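Local coordinates for uncharacterized protein (Bacteroides ovatus CL02T12C04, PDB 6PTM) that probably hydrolyses carrageenan chains from their ends, as a glycoside hydrolase of family GH42, at residues E440-A444 with R702-G706; W447-M452 with V583-E588; D455-S459 with K562-Y568; N591-P596 with P705-R710; M693-T699 with T732-A738. One frame throughout, in Å; residues are numbered along the deposited sequence.

How the contacts relate
Contacts 2, 3 and 4 are mostly buried; contact 1 is partly buried, and contact 5 lies farthest out, with one face at the surface. Contacts 2 and 3 both use helix 448-460, set against a helix and a strand of the same parallel-sheet domain. They meet where Y587 reaches D455. Contact 2 is packing of rings, sulfur and aliphatic groups, whereas contact 3 mixes an aromatic pair with water bridges. Contacts 1 and 4 share P705 and G706, and both rely on asparagine amides gripped by partners. Contact 5 is a backbone-bonded strand pair. Its E698 bonds G706 and C707, which ties it to contacts 1 and 4.

Contact 1. Residues E440-A444 with R702-G706; sequences EKNYA and RNMPG
N442 and R702 meet at the tight centre of a loop-to-loop contact. One loop precedes helix 448-460, part of the (beta/alpha)8 barrel expected of a GH42 enzyme. The other joins strands 694-700 and 707-715 of the C-terminal beta domain. The N442 amide is held at both ends, which fixes its orientation. R702 NE gives N442 OD1 a nearly straight hydrogen bond of 2.8 Å (170°). The oxygen lies in the guanidinium plane, while NE stands above the amide carbonyl plane. N442 ND2 donates to P705 O at 3.0 Å, in a more bent bond (138°). N442 CG is anti to its backbone N (chi1 -166°), and this turns the amide into the second loop. N442 O covers one face of the R702 guanidinium. M704 CB comes to 3.5 Å from N442 OD1. R702 NH1 has a further partner in S729 OG.

The far end of M704 is looser. M704 is exposed, and its CE stays 4.4 Å from Y443 OH. The neighbouring N703 side chain is not modelled. Y443 OH bonds E588 OE2 of the adjoining helix. A water closes this side, donating to Y443 OH at 2.8 Å and to P705 O at 2.7 Å.

Contact 2. Residues W447-M452 with V583-E588; sequences WVEICM and VLRIYE
Helix segments 448-452 and 583-588 cross at 61° with their axes 12.0 Å apart, and M452 and Y587 have the closest CA atoms. This is helix-helix packing between two domains: helix 448-460 belongs to the barrel, and helix 579-590 to the parallel-sheet domain. A wider pi-type turn at 449-452 shapes the first segment. No hydrogen bond crosses between the segments.

The axes are far apart, and large side chains fill the gap. M452 CG lies anti to the backbone N (chi1 -166°), which lays the chain along the Y587 face. There M452 CG makes a CH-pi contact over the ring centre, 3.6 Å from the centroid and 10° off the normal. M452 SD, oblique to the same ring, adds a Met-aromatic contact and comes to 3.6 Å from Y587 CB. The two side chains slide past each other in opposite directions. M452 SD also touches L584 CD1 at 3.9 Å.

W447 lies at the edge of the Y587 ring, where W447 CZ3 meets Y587 CE2 at 3.5 Å. The rings are close to parallel but slid apart, so they barely overlap. V448 and L584 meet tip to tip, CG2 to CD2 at 3.9 Å. E588 crosses the indole at about a right angle, and its OE2 is bonded by Y443 OH. Y587 OH bonds D455 OD2 further along the first helix, and passes 3.5 Å from C451 CB.

Contact 3. Residues D455-S459 with K562-Y568; sequences DFMKS and KPLRIFY
D455 OD1 and K562 NZ come to 4.1 Å, too far for a salt bridge. A water joins them, donating to D455 OD1 at 2.6 Å and accepting from K562 NZ at 2.8 Å. H499 ND1 also bonds D455 OD1, and Y587 OH bonds D455 OD2. Next, F456 turns its edge toward the face of Y568 in an offset edge-to-face pair, with ring centroids 5.3 Å apart and planes at 75°. W400 stacks on F456 and also meets Y568. K458 brings its CB near K562 CE, but its NZ bonds P462 O.

With OG beside its own backbone N (chi1 -67°), the S459 hydroxyl reaches back one helical turn to D455 O at 2.7 Å. F599 N is its other partner, and K562 CD packs against OG at 3.8 Å. Replacing S459 by alanine would probably leave F599 N without its mate and open a small gap beside the K562 chain. A second water links S459 O to R565 NH1, which also bonds F599 O, while R565 NE is fixed by K562 O. The charges of D455 and R565, between helix 448-460 and strand 564-567, are thus met by waters and direct bonds, which probably lowers the cost of burying them.

Contact 4. Residues N591-P596 with P705-R710; sequences NFSGLP and PGCEWR
N591 ND2 donates to E708 OE2 in a short, straight hydrogen bond of 2.7 Å (170°). It uses the anti lone pair of the carboxylate oxygen, and the amide and carboxylate planes stand nearly perpendicular. The other oxygen, E708 OE1, is bonded by H499 NE2, so each carboxylate oxygen has a partner. Two waters extend the polar network. One accepts from R710 NE at 2.9 Å and lies close to N591 OD1 and L595 O. The other accepts from both G594 N and W709 N, and so bridges the two backbones. W709 NE1 adds a weak bond to F592 O at 3.4 Å.

Packing surrounds this network. G594 CA sits over the centre of the W709 six-membered ring, 3.3 Å from its centroid, in a CH-pi contact. The same G594 CA approaches W709 O at 3.2 Å. A side chain at G594 would run into the indole, and its phi is positive (87°). W709 chi1 is 59°, between backbone N and carbonyl carbon, which brings the ring face against G594. F592 CB packs on P705 CG at 3.8 Å, and P705 O lies over one face of the F592 ring. P596 CA sits over one face of the R710 guanidinium, with P596 CG 3.6 Å from R710 NH1.

The contact is a domain junction. The turn between helix 579-590 and strand 597-600 of the parallel-sheet, Rossmann-like domain rests on strand 707-715 at the edge of a C-terminal antiparallel sheet.

Contact 5. Residues M693-T699 with T732-A738; sequences MISIAET and TVSMSAA. With EDO (1,2-ethanediol), chain E.
The bond from A738 N to M693 O stands apart from the six others that cross between these strands. At 2.8 Å it is as short as they are, but its donor sits 40° out of the carbonyl plane. The other six run in the carbonyl plane or close to the line of the C=O bond. This odd bond lies just past the end of the regular pairing. Close by, M693 N donates to O2 of a bound 1,2-ethanediol at 3.0 Å; the diol probably comes from the crystallisation liquor.

Further along, S695 with S736, A697 with S734 and T699 with T732 are hydrogen-bonded pairs, each with two backbone bonds. Between them, CA-H groups approach carbonyls, as M735 CA does S695 O at 3.2 Å. The strands are antiparallel. Strand 694-700 is an outer strand of a three-stranded sheet, and strand 731-737 is its middle one. This sheet packs against a four-stranded antiparallel sheet, forming a beta sandwich.

I694, I696, V733 and M735 face that second sheet. I696 and M735 lie side by side and point the same way, with I696 CG1 3.8 Å from M735 CG. With CG1 beside the backbone N (chi1 -55°), I696 CG2 is left to meet V733 CB at 3.9 Å. An alanine in place of I696 is likely to open a gap beside M735 and V733. The opposite face carries serines, threonines and A697, and is more exposed. There T699 and T732 run alongside each other, with T699 OG1 3.6 Å from T732 CB.

Contact 1. Residues E440-A444 with R702-G706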
# COMPACT_ATOMS: atom_id res chain seq x y z
N GLU A 440 2.24 18.22 -6.08
CA GLU A 440 3.31 18.72 -6.99
C GLU A 440 3.85 20.05 -6.47
O GLU A 440 5.00 20.38 -6.80
CB GLU A 440 2.83 18.86 -8.43
CG GLU A 440 2.54 17.52 -9.07
CD GLU A 440 2.15 17.55 -10.54
OE1 GLU A 440 2.98 17.98 -11.36
OE2 GLU A 440 1.04 17.09 -10.86
N LYS A 441 3.11 20.77 -5.65
CA LYS A 441 3.64 22.04 -5.09
C LYS A 441 4.89 21.75 -4.25
O LYS A 441 5.86 22.54 -4.33
CB LYS A 441 2.60 22.78 -4.26
CG LYS A 441 1.51 23.44 -5.09
CD LYS A 441 2.03 24.44 -6.13
CE LYS A 441 1.34 24.38 -7.48
NZ LYS A 441 0.07 25.14 -7.46
N ASN A 442 4.89 20.68 -3.47
CA ASN A 442 5.95 20.52 -2.44
C ASN A 442 6.80 19.27 -2.65
O ASN A 442 7.96 19.30 -2.20
CB ASN A 442 5.39 20.55 -1.02
CG ASN A 442 6.51 20.74 -0.03
OD1 ASN A 442 7.25 21.71 -0.16
ND2 ASN A 442 6.70 19.79 0.89
N TYR A 443 6.28 18.22 -3.30
CA TYR A 443 6.78 16.83 -3.14
C TYR A 443 7.27 16.31 -4.49
O TYR A 443 6.76 16.73 -5.54
CB TYR A 443 5.71 15.94 -2.50
CG TYR A 443 5.25 16.44 -1.14
CD1 TYR A 443 6.00 16.19 -0.00
CD2 TYR A 443 4.08 17.15 -0.99
CE1 TYR A 443 5.59 16.61 1.25
CE2 TYR A 443 3.65 17.60 0.25
CZ TYR A 443 4.41 17.32 1.38
OH TYR A 443 4.06 17.75 2.62
N ALA A 444 8.16 15.32 -4.43
CA ALA A 444 8.72 14.64 -5.61
C ALA A 444 7.73 13.67 -6.24
O ALA A 444 8.00 13.21 -7.38
CB ALA A 444 9.98 13.91 -5.23
N ARG A 702 11.83 25.89 -0.59
CA ARG A 702 10.34 25.92 -0.54
C ARG A 702 9.85 26.49 0.80
O ARG A 702 10.67 26.85 1.64
CB ARG A 702 9.76 24.53 -0.84
CG ARG A 702 10.32 23.91 -2.12
CD ARG A 702 10.07 22.44 -2.35
NE ARG A 702 9.82 21.68 -1.14
CZ ARG A 702 10.67 20.86 -0.55
NH1 ARG A 702 11.89 20.69 -1.02
NH2 ARG A 702 10.28 20.23 0.53
N ASN A 703 8.53 26.57 0.97
CA ASN A 703 7.93 27.12 2.20
C ASN A 703 7.75 25.96 3.20
O ASN A 703 7.26 26.25 4.28
N MET A 704 8.10 24.69 2.86
CA MET A 704 7.64 23.50 3.63
C MET A 704 8.69 22.38 3.72
O MET A 704 9.45 22.10 2.79
CB MET A 704 6.39 22.90 2.99
CG MET A 704 5.15 23.79 3.00
SD MET A 704 3.91 23.00 1.94
CE MET A 704 3.02 22.00 3.13
N PRO A 705 8.68 21.60 4.82
CA PRO A 705 9.54 20.44 4.93
C PRO A 705 9.15 19.33 3.93
O PRO A 705 7.98 19.25 3.56
CB PRO A 705 9.36 19.99 6.38
CG PRO A 705 7.99 20.48 6.76
CD PRO A 705 7.79 21.78 5.98
N GLY A 706 10.13 18.54 3.50
CA GLY A 706 9.93 17.29 2.73
C GLY A 706 10.64 16.09 3.31
O GLY A 706 10.46 14.99 2.78
O HOH W 1 5.44 19.43 4.34

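Contact 2. Residues W447-M452 with V583-E588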
# COMPACT_ATOMS: atom_id res chain seq x y z
N TRP A 447 3.03 10.89 -2.32
CA TRP A 447 3.47 10.21 -1.07
C TRP A 447 2.27 9.75 -0.21
O TRP A 447 2.53 9.15 0.84
CB TRP A 447 4.36 11.15 -0.22
CG TRP A 447 3.65 12.40 0.22
CD1 TRP A 447 3.16 13.39 -0.59
CD2 TRP A 447 3.28 12.79 1.56
NE1 TRP A 447 2.54 14.36 0.14
CE2 TRP A 447 2.61 14.04 1.47
CE3 TRP A 447 3.47 12.23 2.83
CZ2 TRP A 447 2.10 14.69 2.58
CZ3 TRP A 447 3.00 12.90 3.93
CH2 TRP A 447 2.31 14.10 3.81
N VAL A 448 1.03 10.07 -0.57
CA VAL A 448 -0.11 10.06 0.39
C VAL A 448 -0.52 8.60 0.70
O VAL A 448 -0.77 8.31 1.88
CB VAL A 448 -1.31 10.91 -0.09
CG1 VAL A 448 -2.49 10.77 0.84
CG2 VAL A 448 -0.96 12.39 -0.16
N GLU A 449 -0.57 7.72 -0.30
CA GLU A 449 -0.97 6.30 -0.07
C GLU A 449 0.10 5.56 0.77
O GLU A 449 -0.28 4.93 1.80
CB GLU A 449 -1.27 5.63 -1.39
CG GLU A 449 -2.47 6.25 -2.07
CD GLU A 449 -2.80 5.61 -3.40
OE1 GLU A 449 -2.61 4.36 -3.54
OE2 GLU A 449 -3.20 6.36 -4.28
N ILE A 450 1.39 5.60 0.39
CA ILE A 450 2.44 4.81 1.10
C ILE A 450 2.80 5.41 2.47
O ILE A 450 3.44 4.70 3.26
CB ILE A 450 3.68 4.60 0.23
CG1 ILE A 450 4.34 5.91 -0.20
CG2 ILE A 450 3.36 3.71 -0.96
CD1 ILE A 450 5.70 5.68 -0.87
N CYS A 451 2.48 6.69 2.74
CA CYS A 451 2.68 7.30 4.07
C CYS A 451 1.36 7.28 4.86
O CYS A 451 1.21 6.49 5.79
CB CYS A 451 3.28 8.69 3.97
SG CYS A 451 4.98 8.68 3.35
N MET A 452 0.37 8.06 4.44
CA MET A 452 -0.85 8.29 5.26
C MET A 452 -1.76 7.06 5.24
O MET A 452 -2.15 6.67 6.32
CB MET A 452 -1.64 9.51 4.83
CG MET A 452 -2.63 9.89 5.87
SD MET A 452 -3.47 11.44 5.49
CE MET A 452 -4.60 10.92 4.20
N VAL A 583 -8.12 15.83 6.60
CA VAL A 583 -7.34 14.83 7.35
C VAL A 583 -5.88 14.88 6.85
O VAL A 583 -4.99 14.91 7.68
CB VAL A 583 -7.94 13.42 7.22
CG1 VAL A 583 -6.97 12.42 7.81
CG2 VAL A 583 -9.30 13.31 7.88
N LEU A 584 -5.66 14.97 5.54
CA LEU A 584 -4.29 15.13 4.99
C LEU A 584 -3.66 16.40 5.57
O LEU A 584 -2.48 16.36 5.87
CB LEU A 584 -4.32 15.15 3.45
CG LEU A 584 -2.97 15.32 2.77
CD1 LEU A 584 -2.00 14.23 3.21
CD2 LEU A 584 -3.10 15.32 1.24
N ARG A 585 -4.39 17.51 5.69
CA ARG A 585 -3.76 18.79 6.09
C ARG A 585 -3.14 18.62 7.49
O ARG A 585 -1.96 19.04 7.67
CB ARG A 585 -4.76 19.96 5.99
CG ARG A 585 -4.11 21.34 6.08
CD ARG A 585 -5.10 22.52 5.99
NE ARG A 585 -5.97 22.29 4.83
CZ ARG A 585 -7.23 21.87 4.89
NH1 ARG A 585 -7.85 21.68 6.04
NH2 ARG A 585 -7.86 21.62 3.76
N ILE A 586 -3.83 17.96 8.42
CA ILE A 586 -3.35 17.80 9.81
C ILE A 586 -2.25 16.71 9.83
O ILE A 586 -1.22 16.93 10.50
CB ILE A 586 -4.48 17.55 10.84
CG1 ILE A 586 -3.92 17.36 12.25
CG2 ILE A 586 -5.37 16.37 10.49
CD1 ILE A 586 -2.98 18.47 12.75
N TYR A 587 -2.40 15.63 9.07
CA TYR A 587 -1.34 14.59 8.92
C TYR A 587 -0.04 15.23 8.46
O TYR A 587 1.01 15.01 9.07
CB TYR A 587 -1.74 13.54 7.89
CG TYR A 587 -0.74 12.44 7.69
CD1 TYR A 587 -0.57 11.44 8.63
CD2 TYR A 587 0.10 12.44 6.59
CE1 TYR A 587 0.38 10.43 8.47
CE2 TYR A 587 1.05 11.43 6.40
CZ TYR A 587 1.17 10.41 7.33
OH TYR A 587 2.08 9.44 7.14
N GLU A 588 -0.09 15.99 7.36
CA GLU A 588 1.09 16.69 6.76
C GLU A 588 1.71 17.63 7.80
O GLU A 588 2.96 17.72 7.93
CB GLU A 588 0.62 17.45 5.53
CG GLU A 588 1.70 18.24 4.83
CD GLU A 588 1.19 18.92 3.57
OE1 GLU A 588 0.17 19.64 3.64
OE2 GLU A 588 1.83 18.73 2.52

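Contact 3. Residues D455-S459 with K562-Y568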
# COMPACT_ATOMS: atom_id res chain seq x y z
N ASP A 455 -0.15 4.28 7.22
CA ASP A 455 -0.21 4.66 8.66
C ASP A 455 -1.61 4.38 9.22
O ASP A 455 -1.72 3.95 10.40
CB ASP A 455 0.28 6.10 8.88
CG ASP A 455 1.79 6.25 8.73
OD1 ASP A 455 2.47 5.18 8.64
OD2 ASP A 455 2.27 7.42 8.67
N PHE A 456 -2.65 4.57 8.42
CA PHE A 456 -4.03 4.27 8.85
C PHE A 456 -4.17 2.74 9.02
O PHE A 456 -4.65 2.28 10.07
CB PHE A 456 -5.04 4.93 7.91
CG PHE A 456 -6.47 4.64 8.27
CD1 PHE A 456 -7.11 5.36 9.28
CD2 PHE A 456 -7.16 3.58 7.68
CE1 PHE A 456 -8.43 5.06 9.63
CE2 PHE A 456 -8.48 3.31 8.02
CZ PHE A 456 -9.11 4.04 9.00
N MET A 457 -3.79 1.98 8.00
CA MET A 457 -3.86 0.50 8.01
C MET A 457 -3.05 -0.04 9.21
O MET A 457 -3.54 -0.94 9.91
CB MET A 457 -3.31 -0.04 6.69
CG MET A 457 -4.20 0.16 5.50
SD MET A 457 -3.33 -0.40 3.97
CE MET A 457 -3.67 0.94 2.83
N LYS A 458 -1.84 0.48 9.49
CA LYS A 458 -1.03 -0.02 10.61
C LYS A 458 -1.59 0.48 11.95
O LYS A 458 -1.41 -0.22 12.97
CB LYS A 458 0.44 0.37 10.45
CG LYS A 458 1.15 -0.30 9.28
CD LYS A 458 1.41 -1.78 9.51
CE LYS A 458 2.66 -1.95 10.33
NZ LYS A 458 2.93 -3.37 10.62
N SER A 459 -2.30 1.61 11.99
CA SER A 459 -3.03 2.05 13.21
C SER A 459 -4.12 1.02 13.53
O SER A 459 -4.29 0.64 14.72
CB SER A 459 -3.58 3.44 13.05
OG SER A 459 -2.50 4.41 12.97
N LYS A 562 3.38 5.30 17.74
CA LYS A 562 2.70 6.41 17.04
C LYS A 562 2.03 7.30 18.11
O LYS A 562 0.88 7.06 18.49
CB LYS A 562 1.69 5.85 16.04
CG LYS A 562 2.23 4.89 14.99
CD LYS A 562 1.13 4.47 14.03
CE LYS A 562 1.40 3.25 13.15
NZ LYS A 562 2.62 3.39 12.34
N PRO A 563 2.74 8.30 18.69
CA PRO A 563 2.23 8.94 19.90
C PRO A 563 1.12 9.98 19.69
O PRO A 563 0.58 10.51 20.65
CB PRO A 563 3.49 9.62 20.44
CG PRO A 563 4.26 9.99 19.19
CD PRO A 563 4.08 8.76 18.32
N LEU A 564 0.88 10.34 18.45
CA LEU A 564 -0.22 11.26 18.10
C LEU A 564 -1.13 10.50 17.14
O LEU A 564 -0.61 9.95 16.10
CB LEU A 564 0.35 12.54 17.48
CG LEU A 564 1.21 13.39 18.42
CD1 LEU A 564 1.90 14.49 17.63
CD2 LEU A 564 0.39 13.98 19.55
N ARG A 565 -2.41 10.45 17.50
CA ARG A 565 -3.44 9.79 16.66
C ARG A 565 -4.44 10.82 16.17
O ARG A 565 -5.07 11.50 17.00
CB ARG A 565 -4.14 8.69 17.47
CG ARG A 565 -3.19 7.62 17.95
CD ARG A 565 -2.27 7.06 16.87
NE ARG A 565 -1.55 5.93 17.45
CZ ARG A 565 -1.97 4.67 17.42
NH1 ARG A 565 -3.08 4.31 16.78
NH2 ARG A 565 -1.21 3.74 17.94
N ILE A 566 -4.60 10.91 14.86
CA ILE A 566 -5.61 11.80 14.24
C ILE A 566 -6.92 11.04 14.27
O ILE A 566 -6.95 9.95 13.69
CB ILE A 566 -5.18 12.16 12.82
CG1 ILE A 566 -3.90 12.98 12.84
CG2 ILE A 566 -6.27 12.88 12.05
CD1 ILE A 566 -3.31 13.13 11.50
N PHE A 567 -7.97 11.63 14.85
CA PHE A 567 -9.31 10.99 14.89
C PHE A 567 -9.93 10.93 13.49
O PHE A 567 -9.95 11.93 12.76
CB PHE A 567 -10.27 11.69 15.84
CG PHE A 567 -11.42 10.79 16.19
CD1 PHE A 567 -12.64 10.92 15.55
CD2 PHE A 567 -11.23 9.73 17.07
CE1 PHE A 567 -13.68 10.05 15.86
CE2 PHE A 567 -12.25 8.82 17.32
CZ PHE A 567 -13.48 9.01 16.74
N TYR A 568 -10.40 9.73 13.12
CA TYR A 568 -11.07 9.47 11.82
C TYR A 568 -12.44 8.87 12.11
O TYR A 568 -12.59 7.96 12.96
CB TYR A 568 -10.25 8.54 10.90
CG TYR A 568 -11.00 8.17 9.65
CD1 TYR A 568 -11.05 9.05 8.58
CD2 TYR A 568 -11.73 7.00 9.54
CE1 TYR A 568 -11.81 8.78 7.46
CE2 TYR A 568 -12.47 6.70 8.39
CZ TYR A 568 -12.53 7.60 7.36
OH TYR A 568 -13.23 7.36 6.20
O HOH W 2 2.90 2.76 9.59
O HOH W 3 -3.37 1.37 17.10

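Contact 4. Residues N591-P596 with P705-R710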
# COMPACT_ATOMS: atom_id res chain seq x y z
N ASN A 591 3.63 15.38 10.40
CA ASN A 591 4.41 14.21 9.93
C ASN A 591 5.91 14.48 9.73
O ASN A 591 6.66 13.50 9.44
CB ASN A 591 3.91 13.67 8.60
CG ASN A 591 4.51 12.31 8.32
OD1 ASN A 591 4.45 11.44 9.18
ND2 ASN A 591 5.11 12.14 7.15
N PHE A 592 6.38 15.72 9.91
CA PHE A 592 7.81 16.04 9.66
C PHE A 592 8.46 16.53 10.95
O PHE A 592 9.35 17.36 10.86
CB PHE A 592 7.92 17.05 8.49
CG PHE A 592 7.32 16.52 7.23
CD1 PHE A 592 5.96 16.67 6.98
CD2 PHE A 592 8.07 15.79 6.33
CE1 PHE A 592 5.39 16.15 5.85
CE2 PHE A 592 7.49 15.28 5.19
CZ PHE A 592 6.14 15.44 4.96
N SER A 593 8.10 15.94 12.09
CA SER A 593 8.65 16.32 13.42
C SER A 593 9.40 15.14 14.06
O SER A 593 9.60 15.20 15.28
CB SER A 593 7.54 16.81 14.34
OG SER A 593 6.88 17.93 13.77
N GLY A 594 9.73 14.08 13.31
CA GLY A 594 10.48 12.93 13.83
C GLY A 594 9.62 11.85 14.48
O GLY A 594 10.20 10.87 14.99
N LEU A 595 8.31 12.01 14.49
CA LEU A 595 7.35 11.09 15.17
C LEU A 595 6.51 10.37 14.13
O LEU A 595 6.02 10.97 13.19
CB LEU A 595 6.42 11.91 16.05
CG LEU A 595 7.07 12.63 17.23
CD1 LEU A 595 6.03 13.47 17.94
CD2 LEU A 595 7.75 11.64 18.17
N PRO A 596 6.29 9.05 14.29
CA PRO A 596 5.29 8.34 13.50
C PRO A 596 3.94 8.93 13.87
O PRO A 596 3.63 8.97 15.05
CB PRO A 596 5.45 6.87 13.92
CG PRO A 596 6.77 6.80 14.63
CD PRO A 596 6.99 8.17 15.24
N PRO A 705 8.68 21.60 4.82
CA PRO A 705 9.54 20.44 4.93
C PRO A 705 9.15 19.33 3.93
O PRO A 705 7.98 19.25 3.56
CB PRO A 705 9.36 19.99 6.38
CG PRO A 705 7.99 20.48 6.76
CD PRO A 705 7.79 21.78 5.98
N GLY A 706 10.13 18.54 3.50
CA GLY A 706 9.93 17.29 2.73
C GLY A 706 10.64 16.09 3.31
O GLY A 706 10.46 14.99 2.78
N CYS A 707 11.53 16.28 4.29
CA CYS A 707 12.33 15.17 4.87
C CYS A 707 11.54 14.55 6.01
O CYS A 707 11.44 15.17 7.10
CB CYS A 707 13.69 15.64 5.33
SG CYS A 707 14.75 16.10 3.95
N GLU A 708 10.99 13.36 5.77
CA GLU A 708 10.38 12.57 6.85
C GLU A 708 11.49 11.83 7.57
O GLU A 708 12.21 11.08 6.91
CB GLU A 708 9.38 11.56 6.29
CG GLU A 708 8.52 10.97 7.38
CD GLU A 708 7.76 9.72 6.96
OE1 GLU A 708 8.41 8.64 6.83
OE2 GLU A 708 6.57 9.86 6.69
N TRP A 709 11.61 12.02 8.87
CA TRP A 709 12.72 11.45 9.67
C TRP A 709 12.19 10.69 10.88
O TRP A 709 11.03 10.96 11.32
CB TRP A 709 13.73 12.52 10.03
CG TRP A 709 13.19 13.66 10.82
CD1 TRP A 709 12.53 14.74 10.33
CD2 TRP A 709 13.40 13.90 12.21
NE1 TRP A 709 12.23 15.59 11.36
CE2 TRP A 709 12.78 15.13 12.52
CE3 TRP A 709 14.03 13.19 13.24
CZ2 TRP A 709 12.80 15.67 13.80
CZ3 TRP A 709 14.00 13.70 14.52
CH2 TRP A 709 13.39 14.92 14.79
N ARG A 710 12.98 9.71 11.33
CA ARG A 710 12.66 8.84 12.48
C ARG A 710 13.96 8.56 13.22
O ARG A 710 15.01 8.58 12.59
CB ARG A 710 12.03 7.52 12.03
CG ARG A 710 10.72 7.66 11.25
CD ARG A 710 9.56 8.24 12.06
NE ARG A 710 8.34 8.33 11.23
CZ ARG A 710 7.58 7.29 10.87
NH1 ARG A 710 7.87 6.05 11.25
NH2 ARG A 710 6.53 7.50 10.08
O HOH W 4 6.86 10.71 10.60
O HOH W 5 9.27 13.01 10.56

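Contact 5. Residues M693-T699 with T732-A738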
# COMPACT_ATOMS: atom_id res chain seq x y z
N MET A 693 15.40 11.70 20.44
CA MET A 693 16.66 11.98 21.17
C MET A 693 17.63 12.76 20.28
O MET A 693 18.56 13.35 20.83
CB MET A 693 17.30 10.67 21.63
CG MET A 693 16.57 10.01 22.78
SD MET A 693 16.77 11.01 24.29
CE MET A 693 15.10 11.64 24.45
N ILE A 694 17.42 12.76 18.96
CA ILE A 694 18.16 13.57 17.96
C ILE A 694 17.15 14.59 17.43
O ILE A 694 15.99 14.17 17.10
CB ILE A 694 18.76 12.70 16.83
CG1 ILE A 694 19.69 11.58 17.31
CG2 ILE A 694 19.46 13.55 15.79
CD1 ILE A 694 20.85 12.04 18.18
N SER A 695 17.52 15.87 17.37
CA SER A 695 16.68 16.95 16.80
C SER A 695 17.15 17.23 15.39
O SER A 695 18.38 17.30 15.17
CB SER A 695 16.72 18.18 17.63
OG SER A 695 16.27 17.82 18.91
N ILE A 696 16.20 17.41 14.49
CA ILE A 696 16.50 17.74 13.07
C ILE A 696 15.74 19.00 12.64
O ILE A 696 14.56 19.14 12.94
CB ILE A 696 16.24 16.54 12.14
CG1 ILE A 696 17.02 15.31 12.63
CG2 ILE A 696 16.57 16.91 10.71
CD1 ILE A 696 17.11 14.18 11.65
N ALA A 697 16.46 19.88 11.97
CA ALA A 697 15.92 21.03 11.23
C ALA A 697 16.23 20.83 9.75
O ALA A 697 17.33 20.40 9.40
CB ALA A 697 16.54 22.32 11.75
N GLU A 698 15.30 21.23 8.90
CA GLU A 698 15.44 21.15 7.43
C GLU A 698 15.33 22.55 6.84
O GLU A 698 14.32 23.24 7.14
CB GLU A 698 14.32 20.27 6.88
CG GLU A 698 14.33 20.13 5.38
CD GLU A 698 13.14 19.37 4.82
OE1 GLU A 698 12.45 18.67 5.62
OE2 GLU A 698 12.87 19.51 3.60
N THR A 699 16.24 22.90 5.93
CA THR A 699 16.07 24.10 5.07
C THR A 699 16.02 23.65 3.60
O THR A 699 16.73 22.71 3.22
CB THR A 699 17.17 25.14 5.34
OG1 THR A 699 18.38 24.49 4.98
CG2 THR A 699 17.23 25.61 6.78
N THR A 732 18.65 20.61 3.07
CA THR A 732 19.76 20.49 4.04
C THR A 732 19.19 20.13 5.40
O THR A 732 18.35 20.88 5.91
CB THR A 732 20.55 21.80 4.12
OG1 THR A 732 21.15 21.96 2.85
CG2 THR A 732 21.57 21.76 5.24
N VAL A 733 19.57 18.98 5.96
CA VAL A 733 19.15 18.59 7.33
C VAL A 733 20.28 18.99 8.27
O VAL A 733 21.44 18.80 7.94
CB VAL A 733 18.76 17.10 7.51
CG1 VAL A 733 17.47 16.78 6.78
CG2 VAL A 733 19.85 16.15 7.10
N SER A 734 19.92 19.48 9.43
CA SER A 734 20.87 19.80 10.50
C SER A 734 20.46 19.04 11.77
O SER A 734 19.29 19.16 12.20
CB SER A 734 20.92 21.31 10.68
OG SER A 734 21.77 21.54 11.76
N MET A 735 21.37 18.27 12.35
CA MET A 735 21.06 17.36 13.49
C MET A 735 21.79 17.81 14.76
O MET A 735 22.93 18.26 14.65
CB MET A 735 21.48 15.93 13.16
CG MET A 735 20.78 15.35 11.95
SD MET A 735 21.20 13.58 11.79
CE MET A 735 22.98 13.69 11.77
N SER A 736 21.15 17.70 15.92
CA SER A 736 21.78 17.92 17.24
C SER A 736 21.20 16.91 18.21
O SER A 736 20.09 16.39 17.96
CB SER A 736 21.57 19.33 17.72
OG SER A 736 20.18 19.56 17.93
N ALA A 737 21.90 16.66 19.31
CA ALA A 737 21.39 15.84 20.43
C ALA A 737 20.31 16.63 21.17
O ALA A 737 20.50 17.79 21.36
CB ALA A 737 22.53 15.49 21.35
N ALA A 738 19.24 15.99 21.62
CA ALA A 738 18.21 16.65 22.44
C ALA A 738 18.83 16.94 23.80
O ALA A 738 18.55 18.01 24.36
CB ALA A 738 16.99 15.77 22.58
C1 EDO E . 14.39 6.81 21.10
O1 EDO E . 13.46 6.24 20.19
C2 EDO E . 15.21 7.81 20.36
O2 EDO E . 14.49 8.91 19.82